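Local coordinates for VirK protein (Legionella pneumophila, PDB 5XTA) that is of unknown function but belongs to the VirK family, whose members are linked to bacterial virulence, and is probably a substrate of type II secretion, at residues N9-I14 and V47-D52; G17-F22 and S41-A46; F22-K27 and D114-F119; R54-D59 and K79-S84; S58-T63 and P73-S78. The protein carries 3 engineered substitutions. All blocks are in the same frame, centred on the assembly; numbering follows the deposited sequence. Where two conformers were deposited one is given.

Interaction 1 (N9-I14 and V47-D52); sequences NIVDAI and VMVIGD. Engineered in segment 47-52: Ile50 (natural residue Val).
Ile14 of the helix meets Val47 and Val49 of the strand, and following its side chain outward explains most of this small, bond-free contact. At the root, Ile14 CB already lies 4.2 Å from Val49 CG2. The chain then forks. The CG2 branch of Ile14 settles between the two valines, 4.0 Å from Val49 CG2 and slightly farther from CG1 of Val47, while Ile14 CG1, anti to the carbonyl carbon (chi1 -65°), passes within 4.0 Å of Val47 CG1. The extended second torsion (chi2 163°) carries Ile14 CD1 on to the closest approach of the set, 3.6 Å from Val49 CG2, and to 3.9 Å from Val47 CG2. Ile14 and Val47 therefore meet tip to tip, whereas Val49 is crossed at a slant.

One helical turn earlier, Val11 works on the other branch of Val49: Val11 CG2 rests 3.9 Å from Val49 CG1, the two side chains at about a right angle. Val11 CG1 merely brushes OD1 of the exposed Asp52. Val55 of the next strand closes over both Ile14 and Val47. The short axes run 122° apart, so the helix slants over the strand. The arrangement is characteristic of a helix packed by aliphatic side chains against a sheet, here on the outermost strand of this chain's antiparallel sheet, which continues into a neighbouring subunit through residues 47-50.

Interaction 2 (G17-F22 and S41-A46); sequences GKRITF and SVTPNA. With SO4 (sulfate ion), chain E.
Arg19 reaches across to the backbone of the facing segment and holds a sulfate at its far end. Its NH2 gives a fairly straight hydrogen bond to Thr43 O (3.0 Å, 162°), the oxygen near the guanidinium plane, the nitrogen well above the carbonyl plane. The NE hydrogen is shared weakly between Pro44 O and Thr43 OG1. On the outer edge, NH2 and NH1 donate to sulfate E, with Arg19 NH2 to sulfate O2 the shorter at 2.7 Å, while CA of Asn45 covers one face of the group. An extended chain, CG anti to the backbone N (chi1 -176°), makes this span possible.

The next shell fixes the acceptors. Thr43 OG1 donates to Ile20 O at 3.0 Å, tying the two segments together where the regular pairing has lapsed. Beyond it, Phe22 and Val42 form an antiparallel hydrogen-bonded pair, with Phe22 N to Val42 O and Val42 N to Phe22 O both 2.8 Å. Pro44 CG meets the edge of the Phe22 ring, 3.8 Å from Phe22 CE2, and Ile20 CG2 lies over one face of that ring.

Farther out, Asn45 ND2 bonds to Thr43 O of a second subunit, and Arg19 of each of the three other subunits also binds the sulfate. Though the ion probably came from the crystallisation liquor, the result is an anion site shared by four arginines where four subunits meet, beside the end of a beta pairing.

Interaction 3 (F22-K27 and D114-F119); sequences FVINLK and DGFKVF
Phe116 is gripped from two directions by side chains of the opposing strand, and this is the tight part of the contact. Phe116 CZ comes within 3.3 Å of Phe22 CD1, the two rings neither stacked nor edge-to-face, with planes 37° apart. Along the same ring, Phe116 CD1 and CE1 both lie 3.5 Å from Ile24 CD1, which the long arm of the isoleucine delivers by running CG1 anti to the carbonyl carbon (chi1 -51°) and extending onward. Val118 lies alongside Phe22, Val118 CG2 touching Phe22 CD1. Phe80 of the larger sheet packs against all three of Phe22, Ile24 and Phe116, so this face is buried against that sheet.

The other face is looser. Val23 CG2 meets CE2 of Phe119 at 3.7 Å, slantwise, but Lys117 turns its extended chain away after CB has passed the carbonyl of Val23, and Asn25 adds little beyond its backbone; both are partly exposed. Here Ile14 of a third subunit covers Val23.

Three backbone bonds, from Val23 N to Lys117 O, Lys117 N to Val23 O and Asn25 N to Gly115 O, each 2.8 Å, hold the register. This is an antiparallel strand pair within a three-stranded sheet, the face of Phe22, Ile24 and Phe116 packed against the larger sheet.

Interaction 4 (R54-D59 and K79-S84); sequences RVTASD and KFNLDS
The Phe80 ring is the flat group that meets the opposite strand most clearly, and it does so at an edge. In the ring's plane lies the carbonyl oxygen of Ala57, 3.6 Å from Phe80 CD2, with Ser58 CA and Asp59 CB farther along the same rim. CG anti to the carbonyl carbon (chi1 -63°) lays the ring along the facing strand, while Phe22 of the smaller sheet meets it almost parallel. At the other end, the guanidinium of Arg54 lies near the amide of Asn81, but how the two groups are turned is doubtful because the Asn81 side chain was modelled in two positions.

Between these groups the chains form the stem of a beta hairpin, strand 54-63 running antiparallel to strand 74-83 within a six-stranded sheet. Val55 with Leu82 and Ala57 with Phe80 are hydrogen-bonded pairs, the bonds ranging from Phe80 N to Ala57 O at 2.8 Å to Ala57 N to Phe80 O at 3.1 Å. Their side chains share one face, where Ile14 of the helix covers Val55 and Ile10 covers Leu82.

On the other face stand Arg54, Thr56, Ser58, Lys79, Asn81 and Asp83. The chain of Lys79 bends at chi2 (70°) and crosses toward Thr56, bringing Lys79 NZ to 3.5 Å from Thr56 CB; the ammonium has a long, weak ion pair with Asp65 of a second subunit. Asp83 OD1 turns from the facing strand to accept from the backbone N of Asp87.

Interaction 5 (S58-T63 and P73-S78); sequences SDRHFT and PMFDYS. With SO4 (sulfate ion), chain F.
Arg60 folds over Phe75 because its chain leaves the strand with CG opposite the backbone N (chi1 -180°) and turns at chi3 (70°). Arg60 CD lies above the face, 3.8 Å from the centroid of the Phe75 ring, a CH-pi contact. The guanidinium then lies nearly flat on the ring, 11° between planes, Arg60 CZ 4.2 Å from the Phe75 centroid in an off-centre cation-pi pair. Phe75 thus holds the arginine level while its outer edge binds sulfate F, an ion probably taken up from the crystallisation liquor: Arg60 NH2 donates to sulfate O1 at 2.7 Å and NH1 to O3 at 3.1 Å. Arg60 of the three other subunits binds the same ion.

Phe62 turns an edge toward the face of Phe75 in an offset edge-to-face pair, Phe62 CD1 to Phe75 CE1 3.7 Å, and Pro73 CB lies 3.8 Å from Phe62 CZ. At the far end a water bridges Ser58 OG and Tyr77 OH, the hydroxyl also bonding to Asp65 of a second subunit.

Six backbone bonds join the hydrogen-bonded pairs Asp59-Ser78, His61-Asp76 and Thr63-Met74. This is the distal end of the hairpin formed by strands 54-63 and 74-83; strand 87-96 flanks 74-83, and neighbouring subunits pack over the aromatic face.

Interactions 1, 2 and 3 are buried, 4 and 5 partly so. Interactions 4 and 5 are successive lengths of one hairpin, sharing Ser58 and Asp59, yet their chemistry diverges: interaction 4 packs one face under the helix and the smaller sheet, whereas interaction 5 turns an arginine and aromatics toward other subunits. Interactions 2 and 3 pair strand 21-25 with strands 38-42 and 116-119 and share Phe22, which joins the smaller sheet to the larger through Phe80. Interaction 1, largely aliphatic, touches interaction 4 through Ile10 on Leu82. In interactions 2 and 5 arginines of four subunits meet at sulfates probably from the liquor, while interactions 1 and 3 have mainly apolar side-chain contacts.

Interaction 1 (N9-I14 and V47-D52)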
# COMPACT_ATOMS: atom_id res chain seq x y z
N ASN A 9 -10.02 11.86 19.86
CA ASN A 9 -9.75 12.47 18.57
C ASN A 9 -9.42 11.37 17.57
O ASN A 9 -9.77 11.46 16.42
CB ASN A 9 -8.56 13.44 18.62
CG ASN A 9 -8.87 14.76 19.35
OD1 ASN A 9 -10.02 15.21 19.43
ND2 ASN A 9 -7.85 15.41 19.82
N ILE A 10 -8.69 10.36 18.01
CA ILE A 10 -8.20 9.32 17.09
C ILE A 10 -9.35 8.44 16.64
O ILE A 10 -9.48 8.15 15.47
CB ILE A 10 -7.10 8.46 17.76
CG1 ILE A 10 -5.85 9.31 18.01
CG2 ILE A 10 -6.77 7.21 16.92
CD1 ILE A 10 -4.86 8.70 19.00
N VAL A 11 -10.15 7.99 17.61
CA VAL A 11 -11.38 7.22 17.37
C VAL A 11 -12.30 7.99 16.42
O VAL A 11 -12.78 7.41 15.45
CB VAL A 11 -12.05 6.90 18.71
CG1 VAL A 11 -13.49 6.44 18.54
CG2 VAL A 11 -11.21 5.86 19.45
N ASP A 12 -12.48 9.29 16.66
CA ASP A 12 -13.29 10.12 15.78
C ASP A 12 -12.74 10.17 14.34
O ASP A 12 -13.51 10.14 13.37
CB ASP A 12 -13.48 11.54 16.34
CG ASP A 12 -14.42 11.58 17.58
OD1 ASP A 12 -15.07 10.56 17.91
OD2 ASP A 12 -14.48 12.63 18.25
N ALA A 13 -11.42 10.28 14.21
CA ALA A 13 -10.79 10.34 12.89
C ALA A 13 -11.00 9.02 12.12
O ALA A 13 -11.25 9.02 10.92
CB ALA A 13 -9.32 10.68 13.02
N ILE A 14 -10.91 7.91 12.83
CA ILE A 14 -11.12 6.61 12.22
C ILE A 14 -12.57 6.49 11.72
O ILE A 14 -12.83 6.12 10.56
CB ILE A 14 -10.74 5.47 13.17
CG1 ILE A 14 -9.25 5.52 13.45
CG2 ILE A 14 -11.13 4.10 12.58
CD1 ILE A 14 -8.84 4.74 14.67
N VAL A 47 -7.11 -0.05 10.12
CA VAL A 47 -7.00 0.27 11.54
C VAL A 47 -8.38 -0.06 12.15
O VAL A 47 -9.42 -0.05 11.43
CB VAL A 47 -6.56 1.75 11.76
CG1 VAL A 47 -7.55 2.70 11.14
CG2 VAL A 47 -6.35 2.10 13.22
N MSE A 48 -8.37 -0.35 13.44
CA MSE A 48 -9.59 -0.79 14.11
C MSE A 48 -9.71 -0.12 15.44
O MSE A 48 -8.69 0.13 16.07
CB MSE A 48 -9.63 -2.25 14.48
CG MSE A 48 -9.17 -3.17 13.38
SE MSE A 48 -9.50 -5.07 13.87
CE MSE A 48 -11.27 -5.02 14.75
N VAL A 49 -10.95 0.13 15.85
CA VAL A 49 -11.27 0.55 17.21
C VAL A 49 -12.04 -0.60 17.83
O VAL A 49 -13.05 -1.00 17.28
CB VAL A 49 -12.13 1.80 17.22
CG1 VAL A 49 -12.35 2.26 18.66
CG2 VAL A 49 -11.47 2.90 16.39
N ILE A 50 -11.51 -1.15 18.92
CA ILE A 50 -12.11 -2.28 19.62
C ILE A 50 -12.83 -1.74 20.84
O ILE A 50 -12.20 -1.12 21.71
CB ILE A 50 -11.08 -3.30 20.13
CG1 ILE A 50 -10.03 -3.64 19.09
CG2 ILE A 50 -11.80 -4.57 20.61
CD1 ILE A 50 -10.60 -4.32 17.88
N GLY A 51 -14.14 -2.00 20.90
CA GLY A 51 -14.98 -1.47 21.98
C GLY A 51 -14.88 0.02 21.77
O GLY A 51 -14.79 0.48 20.64
N ASP A 52 -14.86 0.78 22.84
CA ASP A 52 -14.43 2.17 22.72
C ASP A 52 -13.13 2.33 23.50
O ASP A 52 -12.82 3.42 23.97
CB ASP A 52 -15.53 3.13 23.17
CG ASP A 52 -15.54 4.43 22.36
OD1 ASP A 52 -15.81 4.37 21.13
OD2 ASP A 52 -15.27 5.50 22.94

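Interaction 2 (G17-F22 and S41-A46)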
# COMPACT_ATOMS: atom_id res chain seq x y z
N GLY A 17 -13.40 8.14 8.47
CA GLY A 17 -12.74 7.76 7.24
C GLY A 17 -11.37 8.35 6.97
O GLY A 17 -10.85 8.14 5.91
N LYS A 18 -10.71 8.96 7.95
CA LYS A 18 -9.35 9.43 7.75
C LYS A 18 -8.28 8.30 7.82
O LYS A 18 -8.34 7.45 8.64
CB LYS A 18 -9.01 10.48 8.76
CG LYS A 18 -9.81 11.75 8.54
CD LYS A 18 -9.82 12.58 9.82
CE LYS A 18 -10.61 13.89 9.68
NZ LYS A 18 -9.83 14.93 8.97
N ARG A 19 -7.29 8.37 6.97
CA ARG A 19 -6.17 7.45 7.04
C ARG A 19 -5.18 7.93 8.12
O ARG A 19 -4.80 9.07 8.16
CB ARG A 19 -5.51 7.33 5.67
CG ARG A 19 -4.39 6.30 5.71
CD ARG A 19 -4.15 5.62 4.39
NE ARG A 19 -2.99 4.72 4.48
CZ ARG A 19 -2.46 4.08 3.45
NH1 ARG A 19 -2.99 4.27 2.26
NH2 ARG A 19 -1.41 3.25 3.62
N ILE A 20 -4.83 7.03 9.03
CA ILE A 20 -4.01 7.32 10.19
C ILE A 20 -2.51 7.07 9.95
O ILE A 20 -2.12 6.08 9.35
CB ILE A 20 -4.52 6.42 11.34
CG1 ILE A 20 -6.00 6.73 11.69
CG2 ILE A 20 -3.67 6.51 12.58
CD1 ILE A 20 -6.37 8.20 11.77
N THR A 21 -1.66 7.93 10.50
CA THR A 21 -0.21 7.75 10.49
C THR A 21 0.31 7.75 11.93
O THR A 21 -0.03 8.64 12.73
CB THR A 21 0.48 8.84 9.65
OG1 THR A 21 0.07 8.71 8.29
CG2 THR A 21 2.00 8.68 9.69
N PHE A 22 1.14 6.76 12.23
CA PHE A 22 1.84 6.62 13.51
C PHE A 22 3.28 7.10 13.36
O PHE A 22 4.00 6.63 12.46
CB PHE A 22 1.83 5.18 14.00
CG PHE A 22 0.47 4.63 14.18
CD1 PHE A 22 -0.32 5.04 15.23
CD2 PHE A 22 -0.07 3.75 13.25
CE1 PHE A 22 -1.61 4.56 15.40
CE2 PHE A 22 -1.37 3.29 13.40
CZ PHE A 22 -2.13 3.68 14.49
N SER A 41 7.96 6.39 11.18
CA SER A 41 6.64 6.77 10.72
C SER A 41 6.07 5.61 9.92
O SER A 41 6.78 5.01 9.06
CB SER A 41 6.74 8.02 9.86
OG SER A 41 5.56 8.26 9.13
N VAL A 42 4.81 5.28 10.18
CA VAL A 42 4.14 4.18 9.45
C VAL A 42 2.69 4.59 9.24
O VAL A 42 2.04 5.02 10.17
CB VAL A 42 4.15 2.83 10.23
CG1 VAL A 42 3.35 1.74 9.49
CG2 VAL A 42 5.57 2.32 10.46
N THR A 43 2.18 4.38 8.03
CA THR A 43 0.77 4.58 7.76
C THR A 43 0.16 3.28 7.21
O THR A 43 0.29 2.97 6.06
CB THR A 43 0.43 5.84 6.91
OG1 THR A 43 -0.98 5.86 6.62
CG2 THR A 43 1.14 5.92 5.62
N PRO A 44 -0.54 2.53 8.08
CA PRO A 44 -1.24 1.33 7.62
C PRO A 44 -2.47 1.67 6.84
O PRO A 44 -3.06 2.72 7.04
CB PRO A 44 -1.60 0.62 8.92
CG PRO A 44 -1.20 1.52 10.05
CD PRO A 44 -0.79 2.84 9.49
N ASN A 45 -2.86 0.80 5.91
CA ASN A 45 -4.09 1.06 5.14
C ASN A 45 -5.37 0.61 5.86
O ASN A 45 -6.46 0.82 5.33
CB ASN A 45 -3.99 0.43 3.76
CG ASN A 45 -4.37 -1.02 3.76
OD1 ASN A 45 -3.95 -1.79 4.64
ND2 ASN A 45 -5.18 -1.42 2.78
N ALA A 46 -5.22 -0.02 7.04
CA ALA A 46 -6.32 -0.52 7.87
C ALA A 46 -6.04 -0.30 9.37
O ALA A 46 -4.90 -0.32 9.82
CB ALA A 46 -6.51 -2.00 7.61
S SO4 E . -0.72 2.42 0.13
O1 SO4 E . -1.08 3.84 0.12
O2 SO4 E . -1.45 1.87 1.29
O3 SO4 E . -1.20 1.86 -1.13
O4 SO4 E . 0.73 2.26 0.33

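Interaction 3 (F22-K27 and D114-F119)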
# COMPACT_ATOMS: atom_id res chain seq x y z
N PHE A 22 1.14 6.76 12.23
CA PHE A 22 1.84 6.62 13.51
C PHE A 22 3.28 7.10 13.36
O PHE A 22 4.00 6.63 12.46
CB PHE A 22 1.83 5.18 14.00
CG PHE A 22 0.47 4.63 14.18
CD1 PHE A 22 -0.32 5.04 15.23
CD2 PHE A 22 -0.07 3.75 13.25
CE1 PHE A 22 -1.61 4.56 15.40
CE2 PHE A 22 -1.37 3.29 13.40
CZ PHE A 22 -2.13 3.68 14.49
N VAL A 23 3.66 8.04 14.23
CA VAL A 23 5.04 8.52 14.36
C VAL A 23 5.57 8.17 15.76
O VAL A 23 5.04 8.60 16.79
CB VAL A 23 5.17 10.01 14.05
CG1 VAL A 23 6.62 10.43 14.05
CG2 VAL A 23 4.59 10.30 12.67
N ILE A 24 6.61 7.36 15.78
CA ILE A 24 7.16 6.85 17.00
C ILE A 24 8.56 7.32 17.19
O ILE A 24 9.42 7.11 16.32
CB ILE A 24 7.10 5.34 17.01
CG1 ILE A 24 5.66 5.00 16.65
CG2 ILE A 24 7.56 4.78 18.38
CD1 ILE A 24 5.15 3.67 17.03
N ASN A 25 8.79 7.92 18.35
CA ASN A 25 10.13 8.38 18.76
C ASN A 25 10.71 7.41 19.78
O ASN A 25 10.35 7.43 20.98
CB ASN A 25 10.02 9.81 19.27
CG ASN A 25 11.36 10.46 19.54
OD1 ASN A 25 12.43 9.85 19.49
ND2 ASN A 25 11.30 11.74 19.81
N LEU A 26 11.56 6.51 19.28
CA LEU A 26 12.06 5.36 20.04
C LEU A 26 12.78 5.68 21.34
O LEU A 26 12.70 4.92 22.30
CB LEU A 26 12.99 4.52 19.17
CG LEU A 26 12.38 3.37 18.36
CD1 LEU A 26 11.05 3.70 17.72
CD2 LEU A 26 13.38 2.94 17.30
N LYS A 27 13.47 6.82 21.38
CA LYS A 27 14.18 7.22 22.58
C LYS A 27 13.22 7.63 23.71
O LYS A 27 13.60 7.70 24.87
CB LYS A 27 15.20 8.30 22.24
CG LYS A 27 14.67 9.71 22.05
CD LYS A 27 15.82 10.64 21.67
CE LYS A 27 15.44 11.73 20.66
NZ LYS A 27 14.89 12.97 21.29
N ASP A 114 3.62 11.66 23.74
CA ASP A 114 5.01 11.71 24.12
C ASP A 114 6.00 11.01 23.16
O ASP A 114 6.57 11.70 22.29
CB ASP A 114 5.18 11.15 25.56
CG ASP A 114 6.57 11.38 26.13
OD1 ASP A 114 7.34 12.24 25.62
OD2 ASP A 114 6.90 10.69 27.13
N GLY A 115 6.19 9.69 23.27
CA GLY A 115 6.89 8.88 22.27
C GLY A 115 6.03 8.37 21.11
O GLY A 115 6.55 8.01 20.06
N PHE A 116 4.71 8.30 21.29
CA PHE A 116 3.79 7.77 20.27
C PHE A 116 2.81 8.87 19.80
O PHE A 116 1.97 9.35 20.57
CB PHE A 116 3.03 6.63 20.92
CG PHE A 116 2.22 5.82 19.99
CD1 PHE A 116 2.75 4.73 19.31
CD2 PHE A 116 0.88 6.09 19.85
CE1 PHE A 116 1.96 3.98 18.47
CE2 PHE A 116 0.10 5.36 19.00
CZ PHE A 116 0.63 4.31 18.32
N LYS A 117 2.94 9.29 18.56
CA LYS A 117 2.10 10.35 18.04
C LYS A 117 1.32 9.83 16.87
O LYS A 117 1.78 8.92 16.16
CB LYS A 117 2.95 11.53 17.63
CG LYS A 117 3.54 12.26 18.84
CD LYS A 117 4.14 13.58 18.38
CE LYS A 117 5.02 14.19 19.46
NZ LYS A 117 5.64 15.42 18.89
N VAL A 118 0.14 10.40 16.70
CA VAL A 118 -0.79 9.91 15.75
C VAL A 118 -1.34 11.10 14.97
O VAL A 118 -1.70 12.12 15.57
CB VAL A 118 -1.97 9.14 16.41
CG1 VAL A 118 -2.88 8.57 15.33
CG2 VAL A 118 -1.50 8.04 17.34
N PHE A 119 -1.42 10.94 13.65
CA PHE A 119 -1.88 12.00 12.71
C PHE A 119 -2.94 11.52 11.76
O PHE A 119 -2.96 10.37 11.38
CB PHE A 119 -0.73 12.56 11.89
CG PHE A 119 0.36 13.14 12.73
CD1 PHE A 119 0.43 14.52 12.96
CD2 PHE A 119 1.29 12.31 13.34
CE1 PHE A 119 1.44 15.05 13.75
CE2 PHE A 119 2.29 12.83 14.14
CZ PHE A 119 2.35 14.20 14.36

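Interaction 4 (R54-D59 and K79-S84)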
# COMPACT_ATOMS: atom_id res chain seq x y z
N ARG A 54 -9.75 0.56 22.74
CA ARG A 54 -8.46 0.23 22.13
C ARG A 54 -8.49 0.56 20.66
O ARG A 54 -9.51 0.33 20.00
CB ARG A 54 -8.17 -1.28 22.28
CG ARG A 54 -7.29 -1.64 23.45
CD ARG A 54 -6.87 -3.11 23.43
NE ARG A 54 -7.91 -4.08 23.05
CZ ARG A 54 -7.78 -5.09 22.17
NH1 ARG A 54 -6.65 -5.31 21.49
NH2 ARG A 54 -8.81 -5.91 21.96
N VAL A 55 -7.36 1.07 20.15
CA VAL A 55 -7.11 1.21 18.72
C VAL A 55 -5.98 0.29 18.35
O VAL A 55 -4.91 0.29 19.01
CB VAL A 55 -6.68 2.64 18.38
CG1 VAL A 55 -6.22 2.77 16.92
CG2 VAL A 55 -7.81 3.61 18.65
N THR A 56 -6.17 -0.48 17.27
CA THR A 56 -5.14 -1.40 16.83
C THR A 56 -4.91 -1.34 15.36
O THR A 56 -5.79 -0.99 14.58
CB THR A 56 -5.46 -2.86 17.21
OG1 THR A 56 -6.59 -3.30 16.46
CG2 THR A 56 -5.77 -2.98 18.66
N ALA A 57 -3.69 -1.64 14.98
CA ALA A 57 -3.30 -1.68 13.56
C ALA A 57 -2.05 -2.47 13.46
O ALA A 57 -1.43 -2.74 14.46
CB ALA A 57 -3.07 -0.29 13.01
N SER A 58 -1.68 -2.83 12.25
CA SER A 58 -0.41 -3.56 12.05
C SER A 58 0.21 -3.27 10.70
O SER A 58 -0.46 -2.72 9.80
CB SER A 58 -0.64 -5.07 12.19
OG SER A 58 -1.45 -5.61 11.15
N ASP A 59 1.48 -3.63 10.55
CA ASP A 59 2.23 -3.40 9.31
C ASP A 59 3.23 -4.53 9.16
O ASP A 59 3.98 -4.82 10.09
CB ASP A 59 2.97 -2.02 9.30
CG ASP A 59 3.79 -1.77 8.02
OD1 ASP A 59 3.24 -1.68 6.92
OD2 ASP A 59 5.02 -1.66 8.03
N LYS A 79 2.78 -4.87 15.41
CA LYS A 79 1.42 -4.74 15.91
C LYS A 79 1.34 -3.53 16.87
O LYS A 79 2.09 -3.44 17.83
CB LYS A 79 1.06 -6.05 16.60
CG LYS A 79 -0.27 -6.08 17.34
CD LYS A 79 -1.43 -6.04 16.39
CE LYS A 79 -2.73 -6.15 17.17
NZ LYS A 79 -3.88 -5.88 16.30
N PHE A 80 0.48 -2.57 16.54
CA PHE A 80 0.36 -1.30 17.26
C PHE A 80 -0.92 -1.39 18.07
O PHE A 80 -1.95 -1.81 17.54
CB PHE A 80 0.22 -0.14 16.28
CG PHE A 80 1.40 0.05 15.39
CD1 PHE A 80 2.42 0.90 15.76
CD2 PHE A 80 1.50 -0.61 14.17
CE1 PHE A 80 3.53 1.08 14.94
CE2 PHE A 80 2.60 -0.42 13.35
CZ PHE A 80 3.61 0.43 13.75
N ASN A 81 -0.84 -1.05 19.34
CA ASN A 81 -1.97 -1.05 20.25
C ASN A 81 -1.94 0.25 21.06
O ASN A 81 -0.89 0.65 21.54
CB ASN A 81 -1.85 -2.25 21.16
CG ASN A 81 -3.17 -2.66 21.76
OD1 ASN A 81 -3.80 -1.90 22.48
ND2 ASN A 81 -3.58 -3.86 21.47
N LEU A 82 -3.08 0.90 21.19
CA LEU A 82 -3.20 2.14 21.95
C LEU A 82 -4.45 2.02 22.76
O LEU A 82 -5.54 1.78 22.20
CB LEU A 82 -3.37 3.32 21.02
CG LEU A 82 -3.78 4.62 21.67
CD1 LEU A 82 -2.65 5.11 22.57
CD2 LEU A 82 -4.14 5.65 20.60
N ASP A 83 -4.34 2.21 24.07
CA ASP A 83 -5.54 2.12 24.89
C ASP A 83 -6.11 3.49 25.20
O ASP A 83 -5.47 4.52 24.95
CB ASP A 83 -5.30 1.24 26.12
CG ASP A 83 -4.41 1.91 27.17
OD1 ASP A 83 -4.31 3.16 27.25
OD2 ASP A 83 -3.83 1.15 27.96
N SER A 84 -7.32 3.50 25.75
CA SER A 84 -8.00 4.77 26.05
C SER A 84 -7.29 5.63 27.12
O SER A 84 -7.57 6.82 27.24
CB SER A 84 -9.44 4.53 26.47
OG SER A 84 -9.46 3.80 27.67

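Interaction 5 (S58-T63 and P73-S78)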
# COMPACT_ATOMS: atom_id res chain seq x y z
N SER A 58 -1.68 -2.83 12.25
CA SER A 58 -0.41 -3.56 12.05
C SER A 58 0.21 -3.27 10.70
O SER A 58 -0.46 -2.72 9.80
CB SER A 58 -0.64 -5.07 12.19
OG SER A 58 -1.45 -5.61 11.15
N ASP A 59 1.48 -3.63 10.55
CA ASP A 59 2.23 -3.40 9.31
C ASP A 59 3.23 -4.53 9.16
O ASP A 59 3.98 -4.82 10.09
CB ASP A 59 2.97 -2.02 9.30
CG ASP A 59 3.79 -1.77 8.02
OD1 ASP A 59 3.24 -1.68 6.92
OD2 ASP A 59 5.02 -1.66 8.03
N ARG A 60 3.20 -5.18 8.02
CA ARG A 60 4.16 -6.23 7.67
C ARG A 60 5.17 -5.57 6.75
O ARG A 60 4.87 -5.24 5.59
CB ARG A 60 3.47 -7.38 6.95
CG ARG A 60 4.46 -8.49 6.58
CD ARG A 60 3.81 -9.59 5.79
NE ARG A 60 3.46 -9.14 4.45
CZ ARG A 60 3.28 -9.93 3.39
NH1 ARG A 60 3.49 -11.24 3.44
NH2 ARG A 60 2.94 -9.39 2.25
N HIS A 61 6.36 -5.35 7.29
CA HIS A 61 7.38 -4.67 6.56
C HIS A 61 8.52 -5.56 6.06
O HIS A 61 9.30 -6.08 6.88
CB HIS A 61 7.93 -3.61 7.47
CG HIS A 61 8.95 -2.77 6.82
ND1 HIS A 61 8.63 -1.84 5.86
CD2 HIS A 61 10.28 -2.72 6.98
CE1 HIS A 61 9.73 -1.23 5.46
NE2 HIS A 61 10.75 -1.76 6.11
N PHE A 62 8.69 -5.64 4.74
CA PHE A 62 9.77 -6.45 4.17
C PHE A 62 11.12 -5.73 4.31
O PHE A 62 11.20 -4.52 4.12
CB PHE A 62 9.53 -6.73 2.71
CG PHE A 62 10.55 -7.62 2.10
CD1 PHE A 62 10.40 -9.00 2.15
CD2 PHE A 62 11.64 -7.08 1.43
CE1 PHE A 62 11.31 -9.84 1.54
CE2 PHE A 62 12.56 -7.89 0.83
CZ PHE A 62 12.40 -9.28 0.89
N THR A 63 12.15 -6.49 4.64
CA THR A 63 13.50 -5.92 4.86
C THR A 63 14.58 -6.95 4.57
O THR A 63 14.36 -8.15 4.58
CB THR A 63 13.64 -5.30 6.29
OG1 THR A 63 14.83 -4.51 6.41
CG2 THR A 63 13.61 -6.35 7.39
N PRO A 73 16.13 -12.20 3.45
CA PRO A 73 14.76 -11.67 3.32
C PRO A 73 13.86 -11.99 4.53
O PRO A 73 13.68 -13.17 4.91
CB PRO A 73 14.26 -12.33 2.04
CG PRO A 73 15.50 -12.60 1.27
CD PRO A 73 16.44 -13.10 2.33
N MSE A 74 13.35 -10.93 5.17
CA MSE A 74 12.57 -11.05 6.39
C MSE A 74 11.40 -10.11 6.37
O MSE A 74 11.39 -9.12 5.63
CB MSE A 74 13.44 -10.66 7.58
CG MSE A 74 14.36 -11.80 7.97
SE MSE A 74 15.48 -11.05 9.39
CE MSE A 74 16.49 -9.87 8.17
N PHE A 75 10.39 -10.42 7.17
CA PHE A 75 9.29 -9.44 7.43
C PHE A 75 9.43 -9.04 8.88
O PHE A 75 9.54 -9.90 9.74
CB PHE A 75 7.92 -10.02 7.23
CG PHE A 75 7.59 -10.35 5.81
CD1 PHE A 75 7.40 -9.34 4.87
CD2 PHE A 75 7.39 -11.66 5.42
CE1 PHE A 75 7.07 -9.64 3.56
CE2 PHE A 75 7.05 -11.97 4.11
CZ PHE A 75 6.90 -10.95 3.18
N ASP A 76 9.42 -7.73 9.11
CA ASP A 76 9.24 -7.18 10.44
C ASP A 76 7.78 -6.85 10.54
O ASP A 76 7.33 -5.87 9.96
CB ASP A 76 10.06 -5.90 10.63
CG ASP A 76 11.51 -6.17 10.85
OD1 ASP A 76 11.94 -7.35 10.96
OD2 ASP A 76 12.23 -5.16 10.89
N TYR A 77 7.06 -7.68 11.27
CA TYR A 77 5.67 -7.45 11.54
C TYR A 77 5.48 -6.69 12.86
O TYR A 77 5.84 -7.20 13.95
CB TYR A 77 4.95 -8.79 11.60
CG TYR A 77 3.51 -8.70 12.04
CD1 TYR A 77 2.54 -8.24 11.17
CD2 TYR A 77 3.13 -9.06 13.32
CE1 TYR A 77 1.20 -8.18 11.56
CE2 TYR A 77 1.80 -8.98 13.73
CZ TYR A 77 0.84 -8.53 12.84
OH TYR A 77 -0.46 -8.43 13.21
N SER A 78 4.90 -5.50 12.76
CA SER A 78 4.65 -4.66 13.90
C SER A 78 3.16 -4.57 14.17
O SER A 78 2.40 -4.26 13.27
CB SER A 78 5.20 -3.29 13.64
OG SER A 78 6.61 -3.38 13.54
S SO4 F . 3.63 -11.69 -0.39
O1 SO4 F . 3.29 -10.25 -0.32
O2 SO4 F . 3.33 -12.20 -1.74
O3 SO4 F . 2.85 -12.43 0.61
O4 SO4 F . 5.08 -11.86 -0.12
O HOH W 1 -3.16 -7.79 12.25